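Local coordinates for sigma C capsid protein (Avian reovirus, PDB 2BSF) that forms the trimeric cell-attachment fibre of the virus, this chain being its carboxy-terminal receptor-binding part, and induces apoptosis of the host cell, at residues A[123-128]-A[140-145]; A[97-102]-A[147-152]; A[44-49]-A[70-75]; A[63-68]-A[82-87]. All blocks are in the same frame, centred on the assembly; numbering follows the deposited sequence.

Contact 1. Residues A[123-128]-A[140-145]; sequences SFPVDV and QAYGVY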
# COMPACT_ATOMS: atom_id res chain seq x y z
N SER A 123 1.10 -2.07 16.68
CA SER A 123 1.28 -0.65 16.41
C SER A 123 1.51 -0.46 14.91
O SER A 123 2.03 -1.34 14.22
CB SER A 123 2.44 -0.09 17.24
OG SER A 123 2.10 -0.06 18.62
N PHE A 124 1.08 0.68 14.40
CA PHE A 124 1.15 0.96 12.96
C PHE A 124 1.69 2.37 12.73
O PHE A 124 1.47 3.25 13.57
CB PHE A 124 -0.24 0.74 12.29
CG PHE A 124 -1.36 1.55 12.90
CD1 PHE A 124 -2.07 1.07 13.99
CD2 PHE A 124 -1.71 2.79 12.36
CE1 PHE A 124 -3.11 1.82 14.55
CE2 PHE A 124 -2.76 3.54 12.89
CZ PHE A 124 -3.45 3.05 14.01
N PRO A 125 2.41 2.59 11.62
CA PRO A 125 2.99 3.94 11.43
C PRO A 125 1.99 5.01 11.03
O PRO A 125 0.99 4.75 10.33
CB PRO A 125 4.10 3.74 10.37
CG PRO A 125 3.82 2.41 9.71
CD PRO A 125 2.80 1.64 10.57
N VAL A 126 2.23 6.20 11.57
CA VAL A 126 1.41 7.37 11.36
C VAL A 126 2.35 8.56 11.12
O VAL A 126 3.24 8.78 11.92
CB VAL A 126 0.55 7.64 12.62
CG1 VAL A 126 -0.26 8.91 12.46
CG2 VAL A 126 -0.39 6.43 12.90
N ASP A 127 2.15 9.30 10.03
CA ASP A 127 2.93 10.50 9.78
C ASP A 127 2.19 11.65 10.44
O ASP A 127 0.98 11.85 10.18
CB ASP A 127 3.07 10.80 8.29
CG ASP A 127 4.08 9.85 7.59
OD1 ASP A 127 4.73 9.02 8.26
OD2 ASP A 127 4.26 9.96 6.37
N VAL A 128 2.90 12.40 11.27
CA VAL A 128 2.27 13.53 11.98
C VAL A 128 3.08 14.81 11.71
O VAL A 128 4.29 14.75 11.67
CB VAL A 128 2.28 13.23 13.49
CG1 VAL A 128 1.77 14.44 14.28
CG2 VAL A 128 1.39 12.03 13.78
N GLN A 140 7.64 10.57 12.14
CA GLN A 140 7.13 9.22 11.93
C GLN A 140 6.64 8.81 13.33
O GLN A 140 7.45 8.58 14.20
CB GLN A 140 8.27 8.29 11.48
CG GLN A 140 7.93 6.79 11.46
CD GLN A 140 6.78 6.52 10.57
OE1 GLN A 140 6.91 6.51 9.36
NE2 GLN A 140 5.62 6.31 11.17
N ALA A 141 5.33 8.79 13.56
CA ALA A 141 4.78 8.37 14.86
C ALA A 141 4.16 6.99 14.73
O ALA A 141 4.25 6.40 13.67
CB ALA A 141 3.75 9.43 15.39
N TYR A 142 3.52 6.48 15.78
CA TYR A 142 2.82 5.17 15.75
C TYR A 142 1.45 5.27 16.41
O TYR A 142 1.25 6.08 17.31
CB TYR A 142 3.70 4.05 16.38
CG TYR A 142 4.93 3.82 15.50
CD1 TYR A 142 4.87 2.93 14.40
CD2 TYR A 142 6.11 4.55 15.71
CE1 TYR A 142 6.00 2.76 13.52
CE2 TYR A 142 7.24 4.39 14.83
CZ TYR A 142 7.17 3.49 13.75
OH TYR A 142 8.26 3.34 12.91
N GLY A 143 0.52 4.46 15.95
CA GLY A 143 -0.83 4.42 16.50
C GLY A 143 -1.00 3.01 16.98
O GLY A 143 -0.21 2.16 16.61
N VAL A 144 -1.99 2.77 17.83
CA VAL A 144 -2.35 1.39 18.23
C VAL A 144 -3.85 1.34 18.54
O VAL A 144 -4.38 2.25 19.15
CB VAL A 144 -1.48 0.85 19.43
CG1 VAL A 144 -1.68 1.66 20.71
CG2 VAL A 144 -1.72 -0.69 19.68
N TYR A 145 -4.54 0.32 18.05
CA TYR A 145 -5.95 0.13 18.40
C TYR A 145 -6.07 -0.47 19.79
O TYR A 145 -5.50 -1.53 20.06
CB TYR A 145 -6.62 -0.78 17.37
CG TYR A 145 -7.01 -0.00 16.16
CD1 TYR A 145 -8.25 0.63 16.08
CD2 TYR A 145 -6.12 0.12 15.09
CE1 TYR A 145 -8.59 1.38 14.95
CE2 TYR A 145 -6.46 0.84 13.95
CZ TYR A 145 -7.67 1.47 13.89
OH TYR A 145 -7.95 2.19 12.77
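Phe124 and Gly143 are joined by a pair of backbone hydrogen bonds, and the Phe124 ring folds back over the glycine, whose CA lies 4.0 Å from the centroid of that ring in a CH-pi contact. The fold-back follows from CG standing between the backbone N and the carbonyl carbon (chi1 56°). Farther along, CE1 of Phe124 comes to 3.5 Å from CD2 of Tyr145; the two rings are near parallel, 28° apart, but slid so far that they barely overlap. On the opposite face of the sheet, CB of Pro125 packs at 3.8 Å against CE1 of Tyr142. Gln140, bent at chi2 (58°), brings its amide over toward Pro125, where NE2 donates to Ala141 O (2.9 Å) in the carbonyl plane. That oxygen also accepts from Val126 N at 2.9 Å, the second donor lying above the plane, so two bonds grip it. Asp127 OD1 is held by a salt bridge to Arg171 of the second subunit, which also bonds weakly to OE1 of Gln140. Phe119 meets the Phe124 ring within the chain. The whole is an antiparallel beta hairpin of the receptor-binding beta-barrel, with one face turned to a neighbouring subunit.

Contact 2. Residues A[97-102]-A[147-152]; sequences TFDLSD and SSRVFT. With SO4 (sulfate ion), chain D.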
# COMPACT_ATOMS: atom_id res chain seq x y z
N THR A 97 -6.52 10.35 20.64
CA THR A 97 -7.38 9.20 20.50
C THR A 97 -8.45 9.45 19.46
O THR A 97 -9.07 10.51 19.43
CB THR A 97 -7.98 8.87 21.87
OG1 THR A 97 -6.92 8.45 22.71
CG2 THR A 97 -9.02 7.72 21.76
N PHE A 98 -8.64 8.45 18.60
CA PHE A 98 -9.59 8.51 17.50
C PHE A 98 -10.62 7.38 17.71
O PHE A 98 -10.38 6.20 17.40
CB PHE A 98 -8.82 8.36 16.19
CG PHE A 98 -8.00 9.57 15.84
CD1 PHE A 98 -6.70 9.73 16.36
CD2 PHE A 98 -8.52 10.54 14.99
CE1 PHE A 98 -5.95 10.86 16.04
CE2 PHE A 98 -7.77 11.68 14.68
CZ PHE A 98 -6.51 11.85 15.22
N ASP A 99 -11.76 7.75 18.29
CA ASP A 99 -12.83 6.78 18.56
C ASP A 99 -13.95 6.97 17.53
O ASP A 99 -14.38 8.12 17.34
CB ASP A 99 -13.36 7.10 19.96
CG ASP A 99 -14.51 6.22 20.38
OD1 ASP A 99 -15.20 5.61 19.53
OD2 ASP A 99 -14.69 6.15 21.59
N LEU A 100 -14.44 5.90 16.88
CA LEU A 100 -15.49 6.06 15.85
C LEU A 100 -16.71 6.87 16.33
O LEU A 100 -17.33 7.58 15.53
CB LEU A 100 -15.97 4.70 15.29
CG LEU A 100 -14.96 3.87 14.49
CD1 LEU A 100 -15.65 2.60 14.01
CD2 LEU A 100 -14.35 4.70 13.31
N SER A 101 -17.04 6.78 17.61
CA SER A 101 -18.17 7.56 18.18
C SER A 101 -18.01 9.07 18.03
O SER A 101 -19.00 9.82 18.07
CB SER A 101 -18.41 7.18 19.65
OG SER A 101 -18.77 5.80 19.72
N ASP A 102 -16.78 9.53 17.82
CA ASP A 102 -16.55 10.98 17.68
C ASP A 102 -16.48 11.48 16.25
O ASP A 102 -16.04 12.60 16.02
CB ASP A 102 -15.31 11.40 18.47
CG ASP A 102 -15.46 11.15 19.95
OD1 ASP A 102 -16.49 11.57 20.52
OD2 ASP A 102 -14.56 10.54 20.55
N SER A 147 -9.17 -1.00 20.90
CA SER A 147 -10.32 -1.85 20.60
C SER A 147 -10.64 -1.62 19.13
O SER A 147 -9.98 -0.83 18.46
CB SER A 147 -11.50 -1.51 21.49
OG SER A 147 -12.09 -0.30 21.08
N SER A 148 -11.62 -2.32 18.59
CA SER A 148 -11.88 -2.27 17.17
C SER A 148 -12.39 -0.88 16.70
O SER A 148 -12.29 -0.53 15.51
CB SER A 148 -12.84 -3.39 16.78
OG SER A 148 -14.14 -3.05 17.13
N ARG A 149 -12.91 -0.09 17.64
CA ARG A 149 -13.45 1.23 17.35
C ARG A 149 -12.50 2.39 17.69
O ARG A 149 -12.81 3.54 17.40
CB ARG A 149 -14.78 1.45 18.11
CG ARG A 149 -15.99 0.65 17.57
CD ARG A 149 -17.31 1.18 18.23
NE ARG A 149 -18.26 1.59 17.19
CZ ARG A 149 -18.79 2.79 17.09
NH1 ARG A 149 -18.50 3.73 17.98
NH2 ARG A 149 -19.62 3.05 16.11
N VAL A 150 -11.35 2.10 18.30
CA VAL A 150 -10.57 3.19 18.92
C VAL A 150 -9.07 2.97 18.74
O VAL A 150 -8.56 1.92 19.09
CB VAL A 150 -10.85 3.28 20.47
CG1 VAL A 150 -10.13 4.47 21.12
CG2 VAL A 150 -12.37 3.33 20.80
N PHE A 151 -8.38 3.95 18.16
CA PHE A 151 -6.92 3.94 18.17
C PHE A 151 -6.39 5.23 18.75
O PHE A 151 -7.09 6.26 18.80
CB PHE A 151 -6.32 3.68 16.77
CG PHE A 151 -6.52 4.81 15.76
CD1 PHE A 151 -7.65 4.85 14.95
CD2 PHE A 151 -5.53 5.75 15.55
CE1 PHE A 151 -7.82 5.82 13.98
CE2 PHE A 151 -5.69 6.74 14.59
CZ PHE A 151 -6.84 6.78 13.81
N THR A 152 -5.15 5.17 19.19
CA THR A 152 -4.53 6.32 19.81
C THR A 152 -3.17 6.47 19.16
O THR A 152 -2.47 5.48 18.99
CB THR A 152 -4.37 6.08 21.33
OG1 THR A 152 -5.67 5.98 21.89
CG2 THR A 152 -3.63 7.25 22.01
S SO4 D . -13.94 -4.85 20.33
O1 SO4 D . -12.51 -4.71 20.13
O2 SO4 D . -14.11 -5.49 21.63
O3 SO4 D . -14.68 -3.57 20.36
O4 SO4 D . -14.47 -5.71 19.27
O HOH W 1 -16.78 3.39 20.29
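Phe98 and Phe151 lie side by side on the same face of the sheet, their ring planes only 10° apart but so displaced that the centroids are 5.0 Å from each other. Over one face of the Phe151 ring lies CB of Phe98, 3.6 Å from its centroid, a CH-pi contact. A chi1 of 69° swings the Phe151 ring across toward strand 97-99, which brings its end up to Phe98. The two backbones are bonded at this pair, Phe98 N to Phe151 O being short and nearly straight at 2.7 Å.

On the other face, Thr97 and Thr152 join OG1 to OG1 at 2.9 Å; Thr97 OG1 is also bonded to Thr57. CG2 of Thr97 presses tightly on CG1 of Val150 (3.5 Å), while the other branch of Val150, CG2, lies 3.6 Å from the carboxylate carbon CG of Asp99.

Past the strand end, the guanidinium of Arg149 lies with one face across CB of Leu100, and its NH1 comes to 2.7 Å from OG of Ser101. Asp99 closes an Asx turn by accepting from Ser101 N at OD1, and one water links that OD1 to Arg149 NH1. A sulfate, probably from the crystallisation liquor, is bound by Ser148 N.

Strand 46-58 flanks strand 97-99, with Trp52 edge-to-face to Phe98, while strand 135-145 borders strand 150-152 on its far side and Leu110 covers Leu100 and Arg149.

Contact 3. Residues A[44-49]-A[70-75]; sequences EAQLMQ and AHCHGR. With SO4 (sulfate ion), chain C.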
# COMPACT_ATOMS: atom_id res chain seq x y z
N GLU A 44 -16.61 -1.28 -5.23
CA GLU A 44 -16.31 0.09 -5.53
C GLU A 44 -15.54 0.76 -4.39
O GLU A 44 -15.92 0.66 -3.21
CB GLU A 44 -17.62 0.83 -5.79
CG GLU A 44 -18.19 0.49 -7.13
CD GLU A 44 -19.35 1.39 -7.50
OE1 GLU A 44 -19.81 2.18 -6.64
OE2 GLU A 44 -19.78 1.33 -8.67
N ALA A 45 -14.45 1.41 -4.76
CA ALA A 45 -13.70 2.27 -3.83
C ALA A 45 -14.58 3.45 -3.45
O ALA A 45 -15.61 3.75 -4.12
CB ALA A 45 -12.41 2.73 -4.48
N GLN A 46 -14.27 4.07 -2.32
CA GLN A 46 -14.94 5.30 -1.95
C GLN A 46 -13.99 6.23 -1.22
O GLN A 46 -13.01 5.78 -0.63
CB GLN A 46 -16.23 5.06 -1.14
CG GLN A 46 -16.13 4.22 0.04
CD GLN A 46 -17.51 3.84 0.61
OE1 GLN A 46 -18.34 4.73 0.90
NE2 GLN A 46 -17.73 2.53 0.81
N LEU A 47 -14.30 7.52 -1.30
CA LEU A 47 -13.56 8.57 -0.62
C LEU A 47 -14.58 9.22 0.31
O LEU A 47 -15.47 9.92 -0.13
CB LEU A 47 -12.97 9.58 -1.62
CG LEU A 47 -12.12 10.72 -1.02
CD1 LEU A 47 -10.84 10.14 -0.41
CD2 LEU A 47 -11.78 11.77 -2.08
N MET A 48 -14.46 8.90 1.59
CA MET A 48 -15.37 9.40 2.64
C MET A 48 -14.74 10.68 3.18
O MET A 48 -13.52 10.78 3.26
CB MET A 48 -15.50 8.38 3.77
CG MET A 48 -15.95 6.98 3.38
SD MET A 48 -15.87 5.87 4.82
CE MET A 48 -16.50 4.37 4.08
N GLN A 49 -15.57 11.66 3.50
CA GLN A 49 -15.12 12.93 4.05
C GLN A 49 -15.96 13.20 5.26
O GLN A 49 -17.17 13.18 5.20
CB GLN A 49 -15.34 14.06 3.05
CG GLN A 49 -14.69 13.82 1.69
CD GLN A 49 -14.83 15.01 0.77
OE1 GLN A 49 -15.50 14.94 -0.26
NE2 GLN A 49 -14.24 16.14 1.16
N ALA A 70 -11.06 9.63 4.01
CA ALA A 70 -10.73 8.22 4.12
C ALA A 70 -10.92 7.62 2.76
O ALA A 70 -12.04 7.55 2.26
CB ALA A 70 -11.62 7.54 5.17
N HIS A 71 -9.81 7.24 2.12
CA HIS A 71 -9.88 6.58 0.82
C HIS A 71 -9.90 5.07 1.03
O HIS A 71 -8.90 4.49 1.49
CB HIS A 71 -8.69 7.00 -0.06
CG HIS A 71 -8.70 6.38 -1.42
ND1 HIS A 71 -7.63 5.66 -1.93
CD2 HIS A 71 -9.65 6.37 -2.38
CE1 HIS A 71 -7.92 5.26 -3.16
NE2 HIS A 71 -9.14 5.67 -3.45
N CYS A 72 -11.04 4.45 0.72
CA CYS A 72 -11.27 3.02 0.99
C CYS A 72 -11.19 2.30 -0.34
O CYS A 72 -11.97 2.59 -1.24
CB CYS A 72 -12.68 2.83 1.59
SG CYS A 72 -13.00 3.88 3.00
N HIS A 73 -10.25 1.37 -0.49
CA HIS A 73 -10.02 0.78 -1.80
C HIS A 73 -9.66 -0.64 -1.48
O HIS A 73 -8.61 -0.94 -0.91
CB HIS A 73 -8.93 1.55 -2.62
CG HIS A 73 -7.60 1.72 -1.92
ND1 HIS A 73 -6.45 1.06 -2.33
CD2 HIS A 73 -7.23 2.49 -0.87
CE1 HIS A 73 -5.44 1.42 -1.56
NE2 HIS A 73 -5.89 2.29 -0.66
N GLY A 74 -10.59 -1.55 -1.78
CA GLY A 74 -10.43 -2.92 -1.32
C GLY A 74 -10.56 -2.92 0.20
O GLY A 74 -11.32 -2.13 0.80
N ARG A 75 -9.75 -3.74 0.84
CA ARG A 75 -9.75 -3.74 2.30
C ARG A 75 -8.66 -2.83 2.87
O ARG A 75 -8.26 -2.98 4.01
CB ARG A 75 -9.67 -5.15 2.82
CG ARG A 75 -10.76 -6.06 2.21
CD ARG A 75 -11.00 -7.28 3.10
NE ARG A 75 -11.63 -6.87 4.35
CZ ARG A 75 -12.94 -6.81 4.60
NH1 ARG A 75 -13.84 -7.15 3.70
NH2 ARG A 75 -13.35 -6.38 5.79
S SO4 C . -16.94 -5.92 5.29
O1 SO4 C . -16.70 -6.04 6.74
O2 SO4 C . -15.73 -5.38 4.68
O3 SO4 C . -18.06 -5.03 4.98
O4 SO4 C . -17.20 -7.22 4.66
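Met48 and Cys72 meet through their sulfur ends on one face of the hairpin. From CB, which sits 4.2 Å from CB of Ala70, the methionine runs out fully extended, with chi2 174° and chi3 178°. Its CG passes 4.1 Å from Ala70 O, SD comes to 3.9 Å from SG of Cys72, and the terminal CE closes to 3.7 Å on the same SG. On the reverse face CD1 of Leu47 rests on CB of His71, the two side chains at about a right angle. Four backbone bonds hold the strands, among them Cys72 N to Gln46 O at 2.7 Å. Pro107 and Arg112 pack on Met48 from the loops, and Gln46 NE2 bonds to Asp109. Past the strand, Arg75 bonds weakly to a sulfate, probably from the crystallisation liquor, that Arg112 also binds, and salt bridges tie Arg75 to Asp28 and Thr176. The third subunit covers the reverse face, its Ser123 packing on Leu47 and His71, and its Asp175 bonding His73. The chemistry is therefore divided: a thioether-thiol contact beside Ala70 on a face that also carries Gln46, and an intersubunit surface on the other, with Gln46 NE2 and the His73 ring bonded to partners outside the two segments.

Contact 4. Residues A[63-68]-A[82-87]; sequences TIDMTV and SSTGNL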
# COMPACT_ATOMS: atom_id res chain seq x y z
N THR A 63 -9.56 18.65 22.98
CA THR A 63 -10.00 17.92 21.81
C THR A 63 -9.60 18.77 20.60
O THR A 63 -9.31 19.95 20.75
CB THR A 63 -11.57 17.70 21.76
OG1 THR A 63 -12.23 18.98 21.68
CG2 THR A 63 -12.10 16.84 22.91
N ILE A 64 -9.60 18.16 19.41
CA ILE A 64 -9.27 18.92 18.19
C ILE A 64 -10.05 18.33 17.04
O ILE A 64 -10.13 17.10 16.89
CB ILE A 64 -7.72 18.99 17.91
CG1 ILE A 64 -7.43 19.82 16.66
CG2 ILE A 64 -7.10 17.57 17.78
CD1 ILE A 64 -6.33 20.77 16.76
N ASP A 65 -10.71 19.19 16.27
CA ASP A 65 -11.49 18.77 15.12
C ASP A 65 -10.55 18.46 13.99
O ASP A 65 -9.70 19.29 13.65
CB ASP A 65 -12.37 19.91 14.61
CG ASP A 65 -13.56 20.20 15.52
OD1 ASP A 65 -13.83 19.43 16.47
OD2 ASP A 65 -14.24 21.21 15.23
N MET A 66 -10.75 17.31 13.36
CA MET A 66 -9.93 16.89 12.22
C MET A 66 -10.84 16.77 11.04
O MET A 66 -11.90 16.19 11.15
CB MET A 66 -9.23 15.52 12.50
CG MET A 66 -8.34 15.48 13.79
SD MET A 66 -6.99 16.67 13.77
CE MET A 66 -5.89 16.00 12.51
N THR A 67 -10.42 17.32 9.91
CA THR A 67 -11.09 17.10 8.65
C THR A 67 -10.43 15.87 8.04
O THR A 67 -9.21 15.87 7.82
CB THR A 67 -10.91 18.31 7.73
OG1 THR A 67 -11.60 19.43 8.31
CG2 THR A 67 -11.47 18.02 6.33
N VAL A 68 -11.23 14.83 7.81
CA VAL A 68 -10.73 13.53 7.40
C VAL A 68 -11.23 13.18 6.01
O VAL A 68 -12.41 13.31 5.69
CB VAL A 68 -11.09 12.40 8.43
CG1 VAL A 68 -10.48 11.06 8.06
CG2 VAL A 68 -10.64 12.76 9.82
N SER A 82 -6.50 16.71 8.57
CA SER A 82 -5.95 18.03 8.78
C SER A 82 -6.79 18.71 9.86
O SER A 82 -8.02 18.64 9.81
CB SER A 82 -6.12 18.81 7.46
OG SER A 82 -5.30 19.94 7.50
N SER A 83 -6.15 19.36 10.84
CA SER A 83 -6.90 19.98 11.95
C SER A 83 -7.49 21.35 11.60
O SER A 83 -6.98 22.09 10.76
CB SER A 83 -6.00 20.13 13.19
OG SER A 83 -4.95 21.08 12.97
N THR A 84 -8.53 21.72 12.31
CA THR A 84 -8.93 23.12 12.38
C THR A 84 -8.87 23.50 13.86
O THR A 84 -9.33 22.73 14.74
CB THR A 84 -10.36 23.32 11.83
OG1 THR A 84 -11.22 22.37 12.46
CG2 THR A 84 -10.42 23.07 10.29
N GLY A 85 -8.27 24.65 14.16
CA GLY A 85 -8.18 25.10 15.53
C GLY A 85 -6.84 24.74 16.16
O GLY A 85 -5.93 24.24 15.49
N ASN A 86 -6.72 25.02 17.45
CA ASN A 86 -5.50 24.68 18.18
C ASN A 86 -5.80 23.50 19.12
O ASN A 86 -6.95 23.28 19.55
CB ASN A 86 -4.94 25.91 18.91
CG ASN A 86 -5.66 26.19 20.21
OD1 ASN A 86 -5.47 25.49 21.20
ND2 ASN A 86 -6.51 27.20 20.21
N LEU A 87 -4.79 22.69 19.37
CA LEU A 87 -4.85 21.70 20.44
C LEU A 87 -3.93 22.14 21.59
O LEU A 87 -2.76 22.43 21.38
CB LEU A 87 -4.38 20.31 19.95
CG LEU A 87 -4.29 19.22 21.02
CD1 LEU A 87 -5.71 18.70 21.38
CD2 LEU A 87 -3.36 18.10 20.51
O HOH W 2 -9.43 22.37 19.46
O HOH W 3 -10.69 22.10 17.02
O HOH W 4 -14.13 22.86 13.26
O HOH W 5 -12.03 20.03 11.18
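Ile64 drives its CD1 methyl into the angle between Ser83 and Leu87, 3.6 Å from CB of the serine and 3.8 Å from CB of the leucine. The reach comes from CG1 standing anti to the backbone N (chi1 -179°), which carries the branch across toward the other segment; Ile64 and Leu87 run at about a right angle. Met66, bent at both chi2 and chi3, brings SD to 3.6 Å from the same Ser83 CB, roughly at right angles to the isoleucine's approach. The OG of Ser83 turns to Leu168 N on strand 163-175, and Leu168 and Val170 of that strand also pack on Met66.

The other face is polar and wet. Here the polar ends of Asp65, Thr67 and Thr84 are joined through water: one bridges Asp65 OD2 and Thr84 OG1, and a second lies between Thr67 OG1 and Thr84 OG1, 2.8 Å from the latter. Thr84 N still donates directly to Asp65 O at 3.0 Å. Toward the end of the strand pairing the backbones part, and waters fill in for direct bonds, one linking Asp65 N to Thr84 O, another bridging Thr63 O and Asn86 O. By contrast Thr67 and Ser82 exchange two close backbone bonds, Thr67 N to Ser82 O being 2.7 Å. Gly85, with phi 96°, takes a backbone shape in which a CB would be jammed against the carbonyl O of Thr84, and Leu87 beyond it packs on Ile64.

The arrangement is an antiparallel beta hairpin, strand 63-73 with strand 76-84, splaying at its open end within the beta-barrel, its apolar face inward and its hydroxyl-lined face toward solvent.

In the fold
After the N-terminal part, with its triple beta-spiral, the chain enters the barrel at strand 46-58. Contact 3 closes the first loop, pairing that strand with 63-73; contact 4 then pairs 63-73 with 76-84, so the two share a strand and cross along the sequence. Contact 2 opens later, on strand 93-104, and spans the longest loop of the four, returning at 150-156. Contact 1, a local hairpin, lies wholly within that span, and touches contact 2 through Val144 and Thr152 on adjoining strands. Phe98 packs on Met66 past the intervening strand 46-58, linking contacts 2 and 4. All four belong to one curled antiparallel sheet.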